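Local coordinates for protein Lip_vut3, C2L (PDB 6NKD) that probably hydrolyses ester bonds of lipids or lysophospholipids as a GDSL-family (SGNH hydrolase) lipase, possibly in spore germination, at residues A[78-83]-A[105-110]; A[86-91]-A[147-152]; A[59-64]-A[115-120]. All blocks are in the same frame, centred on the assembly; numbering follows the deposited sequence.

Contact 1 of 3, residues A[78-83]-A[105-110]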
ATOM      1  N   THR A  78      -6.728  19.398   8.167  1.00 55.14           N
ATOM      2  CA  THR A  78      -5.740  18.914   9.117  1.00 56.09           C
ATOM      3  C   THR A  78      -4.352  19.290   8.616  1.00 62.29           C
ATOM      4  O   THR A  78      -4.146  19.508   7.420  1.00 63.27           O
ATOM      5  CB  THR A  78      -5.822  17.390   9.318  1.00 51.05           C
ATOM      6  OG1 THR A  78      -5.451  16.720   8.108  1.00 51.11           O
ATOM      7  CG2 THR A  78      -7.231  16.978   9.706  1.00 47.27           C
ATOM      8  N   GLY A  79      -3.406  19.372   9.540  1.00 67.60           N
ATOM      9  CA  GLY A  79      -2.045  19.696   9.161  1.00 74.19           C
ATOM     10  C   GLY A  79      -1.204  20.034  10.370  1.00 78.17           C
ATOM     11  O   GLY A  79      -1.675  20.043  11.511  1.00 78.53           O
ATOM     12  N   CYS A  80       0.071  20.306  10.085  1.00 81.60           N
ATOM     13  CA  CYS A  80       1.127  20.685  11.022  1.00 86.52           C
ATOM     14  C   CYS A  80       1.508  19.563  11.982  1.00 84.53           C
ATOM     15  O   CYS A  80       2.376  19.775  12.839  1.00 89.87           O
ATOM     16  CB  CYS A  80       0.763  21.935  11.838  1.00 90.29           C
ATOM     17  SG  CYS A  80       2.166  22.946  12.363  1.00 98.82           S
ATOM     18  N   GLY A  81       0.903  18.379  11.868  1.00 85.68           N
ATOM     19  CA  GLY A  81       1.271  17.283  12.750  1.00 81.67           C
ATOM     20  C   GLY A  81       2.685  16.778  12.517  1.00 78.25           C
ATOM     21  O   GLY A  81       3.389  16.423  13.467  1.00 75.99           O
ATOM     22  N   ASN A  82       3.118  16.734  11.256  1.00 77.13           N
ATOM     23  CA  ASN A  82       4.461  16.250  10.957  1.00 73.50           C
ATOM     24  C   ASN A  82       5.534  17.275  11.301  1.00 74.54           C
ATOM     25  O   ASN A  82       6.692  16.896  11.515  1.00 73.42           O
ATOM     26  CB  ASN A  82       4.560  15.853   9.484  1.00 72.22           C
ATOM     27  CG  ASN A  82       5.837  15.103   9.166  1.00 69.83           C
ATOM     28  OD1 ASN A  82       6.712  15.612   8.464  1.00 70.05           O
ATOM     29  ND2 ASN A  82       5.953  13.886   9.686  1.00 68.01           N
ATOM     30  N   ASP A  83       5.180  18.562  11.357  1.00 77.25           N
ATOM     31  CA  ASP A  83       6.143  19.571  11.784  1.00 80.33           C
ATOM     32  C   ASP A  83       6.546  19.374  13.239  1.00 73.70           C
ATOM     33  O   ASP A  83       7.689  19.661  13.611  1.00 72.14           O
ATOM     34  CB  ASP A  83       5.568  20.973  11.577  1.00 90.92           C
ATOM     35  CG  ASP A  83       5.152  21.228  10.142  1.00102.56           C
ATOM     36  OD1 ASP A  83       5.064  20.255   9.363  1.00105.96           O
ATOM     37  OD2 ASP A  83       4.914  22.403   9.791  1.00108.24           O
ATOM     38  N   SER A 105       4.607  28.953  13.942  1.00 87.22           N
ATOM     39  CA  SER A 105       4.187  30.245  13.412  1.00 90.45           C
ATOM     40  C   SER A 105       3.871  30.165  11.924  1.00 90.35           C
ATOM     41  O   SER A 105       3.027  30.922  11.430  1.00 91.12           O
ATOM     42  CB  SER A 105       5.268  31.295  13.670  1.00 93.77           C
ATOM     43  OG  SER A 105       4.888  32.559  13.153  1.00 96.10           O
ATOM     44  N   HIS A 106       4.533  29.263  11.196  1.00 90.19           N
ATOM     45  CA  HIS A 106       4.254  29.119   9.771  1.00 93.26           C
ATOM     46  C   HIS A 106       2.920  28.424   9.535  1.00 92.17           C
ATOM     47  O   HIS A 106       2.195  28.763   8.593  1.00 90.99           O
ATOM     48  CB  HIS A 106       5.386  28.354   9.086  1.00 96.76           C
ATOM     49  CG  HIS A 106       6.667  29.123   8.996  1.00104.53           C
ATOM     50  ND1 HIS A 106       7.830  28.577   8.498  1.00105.60           N
ATOM     51  CD2 HIS A 106       6.967  30.398   9.337  1.00109.07           C
ATOM     52  CE1 HIS A 106       8.791  29.481   8.539  1.00108.51           C
ATOM     53  NE2 HIS A 106       8.293  30.596   9.044  1.00110.37           N
ATOM     54  N   CYS A 107       2.580  27.449  10.381  1.00 93.98           N
ATOM     55  CA  CYS A 107       1.303  26.755  10.239  1.00 96.40           C
ATOM     56  C   CYS A 107       0.137  27.696  10.517  1.00 97.38           C
ATOM     57  O   CYS A 107      -0.838  27.736   9.757  1.00 98.55           O
ATOM     58  CB  CYS A 107       1.251  25.550  11.177  1.00 96.80           C
ATOM     59  SG  CYS A 107       2.420  24.225  10.806  1.00 95.91           S
ATOM     60  N   GLN A 108       0.218  28.459  11.611  1.00 96.77           N
ATOM     61  CA  GLN A 108      -0.846  29.404  11.935  1.00 95.74           C
ATOM     62  C   GLN A 108      -1.012  30.450  10.839  1.00 93.94           C
ATOM     63  O   GLN A 108      -2.123  30.941  10.610  1.00 94.77           O
ATOM     64  CB  GLN A 108      -0.558  30.071  13.280  1.00 99.54           C
ATOM     65  CG  GLN A 108      -1.792  30.356  14.125  1.00103.80           C
ATOM     66  CD  GLN A 108      -2.331  31.759  13.929  1.00111.52           C
ATOM     67  OE1 GLN A 108      -2.288  32.584  14.841  1.00116.70           O
ATOM     68  NE2 GLN A 108      -2.847  32.036  12.737  1.00113.44           N
ATOM     69  N   LYS A 109       0.077  30.795  10.149  1.00 91.86           N
ATOM     70  CA  LYS A 109      -0.015  31.717   9.022  1.00 91.37           C
ATOM     71  C   LYS A 109      -0.685  31.058   7.821  1.00 87.08           C
ATOM     72  O   LYS A 109      -1.508  31.684   7.143  1.00 87.87           O
ATOM     73  CB  LYS A 109       1.381  32.222   8.657  1.00 93.54           C
ATOM     74  CG  LYS A 109       1.502  32.816   7.265  1.00 96.12           C
ATOM     75  CD  LYS A 109       2.966  33.005   6.892  1.00 98.27           C
ATOM     76  CE  LYS A 109       3.740  31.700   7.043  1.00 96.37           C
ATOM     77  NZ  LYS A 109       5.203  31.868   6.812  1.00 98.32           N
ATOM     78  N   ASN A 110      -0.348  29.795   7.545  1.00 82.32           N
ATOM     79  CA  ASN A 110      -0.951  29.100   6.412  1.00 78.99           C
ATOM     80  C   ASN A 110      -2.423  28.800   6.664  1.00 77.46           C
ATOM     81  O   ASN A 110      -3.243  28.876   5.741  1.00 77.80           O
ATOM     82  CB  ASN A 110      -0.185  27.810   6.115  1.00 75.97           C
ATOM     83  CG  ASN A 110       1.249  28.067   5.702  1.00 76.01           C
ATOM     84  OD1 ASN A 110       1.574  29.127   5.168  1.00 78.58           O
ATOM     85  ND2 ASN A 110       2.118  27.092   5.947  1.00 73.63           N
TER
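SG of C80 and SG of C107 are covalently joined at 2.0 Å, the disulfide that ties the loop after strand 74-77 to the middle of helix 98-122. That loop and the start of helix 81-94 probably correspond to the block of SGNH hydrolases that carries the asparagine of the oxyanion hole; here N82, next but one to C80, is a substrate-binding residue by similarity. The backbone of C80 has a positive phi of 67°, a left-handed conformation more usual for glycine, and it turns the chain from the loop into the helix. A chi1 of -151° swings the sulfur of C80 roughly opposite the backbone N and across to helix 98-122, while SG of C107 leaves that helix anti to its carbonyl carbon. The C-S-S-C torsion of 85° is that of an ordinary disulfide, near a right angle, and CB of C80 stands 3.7 Å from CB of C107. Both cysteines are buried, and C107 also touches T53 of helix 53-59. Just before the link, T78 OG1 is gripped by D10 OD2 and T13 OG1, which fastens the same loop to the neighbourhood of S11, the nucleophile by similarity. At the start of helix 81-94, N82 OD1 accepts a hydrogen bond from N110 ND2 of the second subunit. The other residue that approaches the disulfide is D83; of its two carboxylate oxygens OD2 is the nearer, 3.3 Å from SG of C107.

Contact 2 of 3, residues A[86-91]-A[147-152]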
ATOM      1  N   GLN A  86       9.147  16.610  13.177  1.00 67.34           N
ATOM      2  CA  GLN A  86      10.415  17.144  12.692  1.00 69.29           C
ATOM      3  C   GLN A  86      11.069  18.038  13.736  1.00 68.40           C
ATOM      4  O   GLN A  86      12.291  18.003  13.917  1.00 69.10           O
ATOM      5  CB  GLN A  86      10.201  17.915  11.388  1.00 72.73           C
ATOM      6  CG  GLN A  86       9.788  17.056  10.206  1.00 75.11           C
ATOM      7  CD  GLN A  86       9.573  17.876   8.948  1.00 80.59           C
ATOM      8  OE1 GLN A  86       9.660  19.103   8.973  1.00 84.16           O
ATOM      9  NE2 GLN A  86       9.293  17.200   7.840  1.00 83.07           N
ATOM     10  N   SER A  87      10.269  18.842  14.441  1.00 67.26           N
ATOM     11  CA  SER A  87      10.829  19.765  15.423  1.00 67.33           C
ATOM     12  C   SER A  87      11.380  19.023  16.635  1.00 65.61           C
ATOM     13  O   SER A  87      12.425  19.401  17.176  1.00 67.55           O
ATOM     14  CB  SER A  87       9.773  20.783  15.850  1.00 67.83           C
ATOM     15  OG  SER A  87       9.376  21.590  14.757  1.00 70.05           O
ATOM     16  N   LEU A  88      10.689  17.969  17.078  1.00 63.53           N
ATOM     17  CA  LEU A  88      11.177  17.198  18.216  1.00 63.11           C
ATOM     18  C   LEU A  88      12.515  16.540  17.911  1.00 63.57           C
ATOM     19  O   LEU A  88      13.366  16.421  18.800  1.00 63.92           O
ATOM     20  CB  LEU A  88      10.149  16.144  18.626  1.00 63.26           C
ATOM     21  CG  LEU A  88       9.001  16.623  19.514  1.00 64.01           C
ATOM     22  CD1 LEU A  88       8.117  15.454  19.916  1.00 64.16           C
ATOM     23  CD2 LEU A  88       9.543  17.338  20.743  1.00 64.04           C
ATOM     24  N   GLU A  89      12.720  16.109  16.665  1.00 64.48           N
ATOM     25  CA  GLU A  89      14.006  15.536  16.289  1.00 65.16           C
ATOM     26  C   GLU A  89      15.079  16.605  16.143  1.00 65.84           C
ATOM     27  O   GLU A  89      16.247  16.350  16.452  1.00 66.96           O
ATOM     28  CB  GLU A  89      13.869  14.741  14.990  1.00 67.52           C
ATOM     29  CG  GLU A  89      12.801  13.656  15.032  1.00 68.97           C
ATOM     30  CD  GLU A  89      13.041  12.634  16.129  1.00 70.65           C
ATOM     31  OE1 GLU A  89      14.217  12.320  16.407  1.00 73.25           O
ATOM     32  OE2 GLU A  89      12.050  12.144  16.712  1.00 70.54           O
ATOM     33  N   ILE A  90      14.712  17.800  15.677  1.00 65.72           N
ATOM     34  CA  ILE A  90      15.685  18.885  15.603  1.00 68.44           C
ATOM     35  C   ILE A  90      16.050  19.360  17.001  1.00 70.13           C
ATOM     36  O   ILE A  90      17.218  19.646  17.289  1.00 71.43           O
ATOM     37  CB  ILE A  90      15.148  20.033  14.729  1.00 69.44           C
ATOM     38  CG1 ILE A  90      14.985  19.573  13.279  1.00 69.97           C
ATOM     39  CG2 ILE A  90      16.082  21.233  14.793  1.00 73.45           C
ATOM     40  CD1 ILE A  90      14.457  20.649  12.354  1.00 72.25           C
ATOM     41  N   TYR A  91      15.063  19.440  17.899  1.00 70.46           N
ATOM     42  CA  TYR A  91      15.355  19.826  19.274  1.00 72.99           C
ATOM     43  C   TYR A  91      16.233  18.792  19.967  1.00 73.64           C
ATOM     44  O   TYR A  91      17.059  19.149  20.813  1.00 74.90           O
ATOM     45  CB  TYR A  91      14.059  20.032  20.060  1.00 72.23           C
ATOM     46  CG  TYR A  91      14.288  20.453  21.496  1.00 74.28           C
ATOM     47  CD1 TYR A  91      14.391  21.795  21.838  1.00 77.35           C
ATOM     48  CD2 TYR A  91      14.413  19.508  22.507  1.00 73.74           C
ATOM     49  CE1 TYR A  91      14.607  22.184  23.148  1.00 79.33           C
ATOM     50  CE2 TYR A  91      14.633  19.888  23.819  1.00 75.34           C
ATOM     51  CZ  TYR A  91      14.726  21.227  24.134  1.00 79.15           C
ATOM     52  OH  TYR A  91      14.942  21.610  25.438  1.00 82.75           O
ATOM     53  N   ASP A 147       4.168  18.676  25.082  1.00 61.24           N
ATOM     54  CA  ASP A 147       2.872  19.160  25.543  1.00 63.06           C
ATOM     55  C   ASP A 147       2.826  20.683  25.549  1.00 65.57           C
ATOM     56  O   ASP A 147       1.815  21.281  25.166  1.00 65.83           O
ATOM     57  CB  ASP A 147       2.570  18.605  26.934  1.00 64.03           C
ATOM     58  CG  ASP A 147       1.122  18.799  27.336  1.00 65.18           C
ATOM     59  OD1 ASP A 147       0.249  18.112  26.764  1.00 64.42           O
ATOM     60  OD2 ASP A 147       0.855  19.637  28.224  1.00 67.53           O
ATOM     61  N   LYS A 148       3.915  21.325  25.978  1.00 67.61           N
ATOM     62  CA  LYS A 148       3.960  22.784  25.993  1.00 70.39           C
ATOM     63  C   LYS A 148       3.926  23.350  24.580  1.00 69.15           C
ATOM     64  O   LYS A 148       3.231  24.339  24.317  1.00 69.99           O
ATOM     65  CB  LYS A 148       5.211  23.258  26.734  1.00 72.98           C
ATOM     66  CG  LYS A 148       5.371  24.769  26.809  1.00 75.94           C
ATOM     67  CD  LYS A 148       6.628  25.143  27.581  1.00 78.90           C
ATOM     68  CE  LYS A 148       6.727  26.646  27.802  1.00 82.23           C
ATOM     69  NZ  LYS A 148       7.915  27.010  28.627  1.00 84.27           N
ATOM     70  N   TRP A 149       4.669  22.735  23.658  1.00 67.83           N
ATOM     71  CA  TRP A 149       4.699  23.214  22.280  1.00 67.59           C
ATOM     72  C   TRP A 149       3.321  23.128  21.638  1.00 65.42           C
ATOM     73  O   TRP A 149       2.858  24.079  20.998  1.00 67.85           O
ATOM     74  CB  TRP A 149       5.716  22.407  21.472  1.00 69.81           C
ATOM     75  CG  TRP A 149       7.121  22.927  21.550  1.00 76.58           C
ATOM     76  CD1 TRP A 149       7.540  24.070  22.168  1.00 81.65           C
ATOM     77  CD2 TRP A 149       8.291  22.324  20.984  1.00 78.94           C
ATOM     78  NE1 TRP A 149       8.899  24.215  22.021  1.00 83.90           N
ATOM     79  CE2 TRP A 149       9.384  23.157  21.297  1.00 81.27           C
ATOM     80  CE3 TRP A 149       8.520  21.162  20.240  1.00 76.99           C
ATOM     81  CZ2 TRP A 149      10.686  22.865  20.895  1.00 81.15           C
ATOM     82  CZ3 TRP A 149       9.813  20.872  19.842  1.00 77.51           C
ATOM     83  CH2 TRP A 149      10.879  21.721  20.170  1.00 79.53           C
ATOM     84  N   ILE A 150       2.646  21.989  21.808  1.00 60.79           N
ATOM     85  CA  ILE A 150       1.362  21.780  21.151  1.00 57.98           C
ATOM     86  C   ILE A 150       0.271  22.614  21.809  1.00 59.69           C
ATOM     87  O   ILE A 150      -0.641  23.104  21.131  1.00 59.78           O
ATOM     88  CB  ILE A 150       1.031  20.275  21.142  1.00 55.35           C
ATOM     89  CG1 ILE A 150       2.058  19.530  20.284  1.00 53.57           C
ATOM     90  CG2 ILE A 150      -0.382  20.021  20.638  1.00 53.63           C
ATOM     91  CD1 ILE A 150       1.829  18.041  20.189  1.00 51.69           C
ATOM     92  N   SER A 151       0.351  22.812  23.128  1.00 60.02           N
ATOM     93  CA  SER A 151      -0.621  23.668  23.799  1.00 61.21           C
ATOM     94  C   SER A 151      -0.514  25.109  23.315  1.00 63.28           C
ATOM     95  O   SER A 151      -1.531  25.793  23.153  1.00 64.22           O
ATOM     96  CB  SER A 151      -0.431  23.599  25.313  1.00 61.97           C
ATOM     97  OG  SER A 151      -0.601  22.275  25.793  1.00 60.55           O
ATOM     98  N   GLY A 152       0.711  25.586  23.080  1.00 62.72           N
ATOM     99  CA  GLY A 152       0.879  26.945  22.594  1.00 64.41           C
ATOM    100  C   GLY A 152       0.352  27.125  21.184  1.00 63.35           C
ATOM    101  O   GLY A 152      -0.239  28.158  20.859  1.00 65.12           O
TER
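The indole of W149 meets Y91, L88 and S87 where helices 81-94 and 144-157 pack together in the α/β SGNH hydrolase fold. W149 supplies 96 of the 162 Å² buried, bridging local axes that are 12.2 Å apart at closest approach, with N-to-C directions at 139°. The part that does the touching is the outer rim of the six-membered ring, which enters between the three side chains of helix 81-94. Y91 is the next largest contributor. Its ring and the benzo ring of W149 form an offset edge-to-face pair, with the tryptophan edge toward the tyrosine face, planes at 88° and centroids 5.5 Å apart. The backbone of Y91 already sets its CB 3.6 Å from CH2 of W149, near the indole plane; with CG anti to the backbone N (chi1 -179°), CG and CD1 of Y91 then lie by CH2 of W149 as well, each at 3.9 Å. One turn back, CB of S87 approaches CZ3 of W149 at 4.0 Å; the hydroxyl of S87 has a separate task, bonded to the carbonyl O of D83 in its own helix. The end of L88 swings closer than its base, and CD2 lies 3.7 Å from CZ3 of W149 as the two side chains slide past one another in opposite senses. F100 of helix 98-122 stacks with W149, so the indole joins three helices. Since carbon meets carbon throughout, the contact rests on shape and on the weak electrostatics of edge-to-face rings rather than on directed polar bonds.

Contact 3 of 3, residues A[59-64]-A[115-120]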
HETATM    1  N   MSE A  59      -2.756  24.281  -2.824  1.00 80.71           N
HETATM    2  CA  MSE A  59      -3.714  23.440  -3.534  1.00 80.45           C
HETATM    3  C   MSE A  59      -4.962  24.221  -3.913  1.00 83.35           C
HETATM    4  O   MSE A  59      -5.590  23.945  -4.934  1.00 84.70           O
HETATM    5  CB  MSE A  59      -4.120  22.235  -2.686  1.00 76.07           C
HETATM    6  CG  MSE A  59      -2.994  21.307  -2.298  1.00 75.77           C
HETATM    7 SE   MSE A  59      -3.701  19.798  -1.297  0.55 72.61          SE
HETATM    8  CE  MSE A  59      -5.191  20.694  -0.416  1.00 70.61           C
ATOM      9  N   LEU A  60      -5.321  25.196  -3.076  1.00 84.28           N
ATOM     10  CA  LEU A  60      -6.564  25.931  -3.268  1.00 88.74           C
ATOM     11  C   LEU A  60      -6.591  26.724  -4.569  1.00 97.83           C
ATOM     12  O   LEU A  60      -7.665  27.184  -4.967  1.00100.24           O
ATOM     13  CB  LEU A  60      -6.807  26.864  -2.080  1.00 86.61           C
ATOM     14  CG  LEU A  60      -6.974  26.170  -0.726  1.00 80.69           C
ATOM     15  CD1 LEU A  60      -7.473  27.150   0.325  1.00 79.18           C
ATOM     16  CD2 LEU A  60      -7.912  24.976  -0.841  1.00 77.89           C
ATOM     17  N   ASN A  61      -5.451  26.895  -5.236  1.00103.67           N
ATOM     18  CA  ASN A  61      -5.433  27.520  -6.550  1.00110.19           C
ATOM     19  C   ASN A  61      -5.603  26.514  -7.681  1.00110.00           C
ATOM     20  O   ASN A  61      -5.772  26.926  -8.834  1.00114.70           O
ATOM     21  CB  ASN A  61      -4.132  28.304  -6.753  1.00116.18           C
ATOM     22  CG  ASN A  61      -4.365  29.658  -7.398  1.00125.46           C
ATOM     23  OD1 ASN A  61      -5.431  30.256  -7.241  1.00126.50           O
ATOM     24  ND2 ASN A  61      -3.370  30.149  -8.129  1.00133.47           N
ATOM     25  N   GLU A  62      -5.560  25.219  -7.380  1.00105.66           N
ATOM     26  CA  GLU A  62      -5.796  24.208  -8.399  1.00106.41           C
ATOM     27  C   GLU A  62      -7.230  24.321  -8.902  1.00104.72           C
ATOM     28  O   GLU A  62      -8.158  24.444  -8.088  1.00103.07           O
ATOM     29  CB  GLU A  62      -5.544  22.809  -7.835  1.00104.05           C
ATOM     30  CG  GLU A  62      -4.949  21.827  -8.828  1.00107.27           C
ATOM     31  CD  GLU A  62      -3.445  21.959  -8.939  1.00109.45           C
ATOM     32  OE1 GLU A  62      -2.826  22.508  -8.003  1.00107.99           O
ATOM     33  OE2 GLU A  62      -2.880  21.516  -9.960  1.00113.13           O
ATOM     34  N   PRO A  63      -7.461  24.288 -10.216  1.00105.15           N
ATOM     35  CA  PRO A  63      -8.832  24.490 -10.714  1.00104.42           C
ATOM     36  C   PRO A  63      -9.805  23.418 -10.258  1.00 99.61           C
ATOM     37  O   PRO A  63     -10.944  23.737  -9.899  1.00 98.35           O
ATOM     38  CB  PRO A  63      -8.650  24.497 -12.239  1.00108.83           C
ATOM     39  CG  PRO A  63      -7.375  23.755 -12.477  1.00109.17           C
ATOM     40  CD  PRO A  63      -6.495  24.070 -11.307  1.00107.03           C
ATOM     41  N   PHE A  64      -9.385  22.151 -10.246  1.00 96.83           N
ATOM     42  CA  PHE A  64     -10.287  21.086  -9.818  1.00 93.95           C
ATOM     43  C   PHE A  64     -10.539  21.142  -8.317  1.00 89.28           C
ATOM     44  O   PHE A  64     -11.647  20.840  -7.856  1.00 88.66           O
ATOM     45  CB  PHE A  64      -9.723  19.724 -10.217  1.00 92.32           C
ATOM     46  CG  PHE A  64     -10.581  18.566  -9.793  1.00 88.95           C
ATOM     47  CD1 PHE A  64     -11.870  18.429 -10.280  1.00 89.59           C
ATOM     48  CD2 PHE A  64     -10.096  17.611  -8.915  1.00 84.86           C
ATOM     49  CE1 PHE A  64     -12.662  17.364  -9.894  1.00 87.22           C
ATOM     50  CE2 PHE A  64     -10.883  16.544  -8.526  1.00 82.96           C
ATOM     51  CZ  PHE A  64     -12.168  16.420  -9.017  1.00 82.62           C
ATOM     52  N   LEU A 115      -7.777  29.928   4.991  1.00 86.98           N
ATOM     53  CA  LEU A 115      -9.081  30.444   5.397  1.00 89.25           C
ATOM     54  C   LEU A 115      -9.469  31.654   4.558  1.00 95.11           C
ATOM     55  O   LEU A 115     -10.608  31.755   4.087  1.00 95.95           O
ATOM     56  CB  LEU A 115      -9.073  30.806   6.883  1.00 87.74           C
ATOM     57  CG  LEU A 115      -9.847  29.884   7.828  1.00 85.58           C
ATOM     58  CD1 LEU A 115      -9.139  28.549   7.992  1.00 84.06           C
ATOM     59  CD2 LEU A 115     -10.064  30.551   9.179  1.00 84.93           C
ATOM     60  N   GLU A 116      -8.527  32.578   4.355  1.00 99.88           N
ATOM     61  CA  GLU A 116      -8.799  33.762   3.548  1.00103.03           C
ATOM     62  C   GLU A 116      -9.072  33.401   2.094  1.00103.51           C
ATOM     63  O   GLU A 116      -9.834  34.099   1.415  1.00106.03           O
ATOM     64  CB  GLU A 116      -7.626  34.739   3.652  1.00106.70           C
ATOM     65  CG  GLU A 116      -7.739  35.973   2.766  1.00114.50           C
ATOM     66  CD  GLU A 116      -8.953  36.825   3.089  1.00119.37           C
ATOM     67  OE1 GLU A 116      -9.415  36.798   4.249  1.00118.46           O
ATOM     68  OE2 GLU A 116      -9.448  37.523   2.178  1.00123.56           O
ATOM     69  N   LYS A 117      -8.474  32.317   1.598  1.00 99.69           N
ATOM     70  CA  LYS A 117      -8.713  31.926   0.215  1.00100.14           C
ATOM     71  C   LYS A 117     -10.062  31.240   0.044  1.00 99.29           C
ATOM     72  O   LYS A 117     -10.692  31.384  -1.008  1.00100.60           O
ATOM     73  CB  LYS A 117      -7.587  31.018  -0.282  1.00 99.31           C
ATOM     74  CG  LYS A 117      -7.566  30.839  -1.793  1.00102.14           C
ATOM     75  CD  LYS A 117      -6.175  30.481  -2.287  1.00102.42           C
ATOM     76  CE  LYS A 117      -6.096  30.542  -3.804  1.00105.61           C
ATOM     77  NZ  LYS A 117      -4.695  30.385  -4.284  1.00105.94           N
ATOM     78  N   ILE A 118     -10.524  30.509   1.063  1.00 97.61           N
ATOM     79  CA  ILE A 118     -11.809  29.820   0.968  1.00 98.58           C
ATOM     80  C   ILE A 118     -12.941  30.819   0.760  1.00100.00           C
ATOM     81  O   ILE A 118     -13.851  30.591  -0.048  1.00102.58           O
ATOM     82  CB  ILE A 118     -12.040  28.945   2.214  1.00 97.09           C
ATOM     83  CG1 ILE A 118     -11.160  27.694   2.157  1.00 74.96           C
ATOM     84  CG2 ILE A 118     -13.504  28.557   2.342  1.00 77.06           C
ATOM     85  CD1 ILE A 118     -11.286  26.800   3.373  1.00 72.52           C
ATOM     86  N   ARG A 119     -12.899  31.949   1.474  1.00 98.74           N
ATOM     87  CA  ARG A 119     -13.915  32.975   1.265  1.00 99.73           C
ATOM     88  C   ARG A 119     -13.686  33.735  -0.036  1.00101.47           C
ATOM     89  O   ARG A 119     -14.649  34.209  -0.650  1.00103.20           O
ATOM     90  CB  ARG A 119     -13.954  33.936   2.455  1.00100.98           C
ATOM     91  CG  ARG A 119     -12.597  34.423   2.918  1.00103.57           C
ATOM     92  CD  ARG A 119     -12.490  34.334   4.431  1.00105.27           C
ATOM     93  NE  ARG A 119     -12.805  32.988   4.904  1.00107.03           N
ATOM     94  CZ  ARG A 119     -12.764  32.611   6.177  1.00106.32           C
ATOM     95  NH1 ARG A 119     -12.416  33.476   7.121  1.00106.42           N
ATOM     96  NH2 ARG A 119     -13.069  31.363   6.507  1.00103.87           N
ATOM     97  N   GLU A 120     -12.430  33.860  -0.473  1.00101.72           N
ATOM     98  CA  GLU A 120     -12.167  34.427  -1.791  1.00106.75           C
ATOM     99  C   GLU A 120     -12.675  33.515  -2.900  1.00108.62           C
ATOM    100  O   GLU A 120     -13.060  33.997  -3.971  1.00110.52           O
ATOM    101  CB  GLU A 120     -10.673  34.689  -1.972  1.00107.43           C
ATOM    102  CG  GLU A 120     -10.165  35.940  -1.277  1.00109.42           C
ATOM    103  CD  GLU A 120      -8.699  36.204  -1.560  1.00112.43           C
ATOM    104  OE1 GLU A 120      -8.063  35.366  -2.235  1.00112.79           O
ATOM    105  OE2 GLU A 120      -8.182  37.248  -1.109  1.00114.86           O
TER
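The type I turn from M59 to E62, which joins helix 53-59 to helix 63-71 in the α/β SGNH hydrolase fold, rests its L60 and N61 against K117 and I118 of helix 98-122. K117 gives up 83 of the 201 Å² buried. Its CG is anti to the backbone N (chi1 -166°) and the chain stays extended beyond it, so the methylene groups lie along L60 before the amine arrives at N61. L60 and K117 run past each other in opposite directions: CB of L60 lies 3.7 Å from CD of K117, while CD1 of L60 comes back to within 3.9 Å of CB of K117. CD1 of L60 also reaches CG1 of I118 at 4.2 Å, the two side chains inclined to each other, which extends the apolar patch by one residue. At the solvent-exposed end, where N61 lies, NZ of K117 gives a weak hydrogen bond of 3.0 Å to OD1 of N61, whose side chain stands at about a right angle to the lysine. Were K117 replaced by an alanine, OD1 of N61 would probably lose this donor and a gap would be likely to open beside CB of L60, where the aliphatic chain now lies. The turn itself is closed by N of E62 bonding to O of M59 at 2.8 Å, and E62 then occupies the N-cap position of helix 63-71. Beyond the contact, L115 and R119 of helix 98-122 touch I166 of the outermost strand 166-169, so the helix packs against both the turn and the sheet edge.

Overall arrangement
Helix 98-122 carries one segment each of contacts 1 and 3, whose centres are about 17 Å apart and whose nearest atoms come to about 5 Å without touching. Helix 81-94 begins in contact 1 and continues into contact 2, with the two centres about 12 Å apart. Contacts 2 and 3 are the most widely separated pair, about 29 Å between centres; all three contacts have residues at the second subunit. Contact 1 is the one near the catalytic centre: it includes N82, and the side chain of D83 is about 10 Å from that of S11, the nucleophile by similarity. Contact 3 lies away from the annotated sites, and in contact 2 the side chain of S87 is about 9 Å from that of N82.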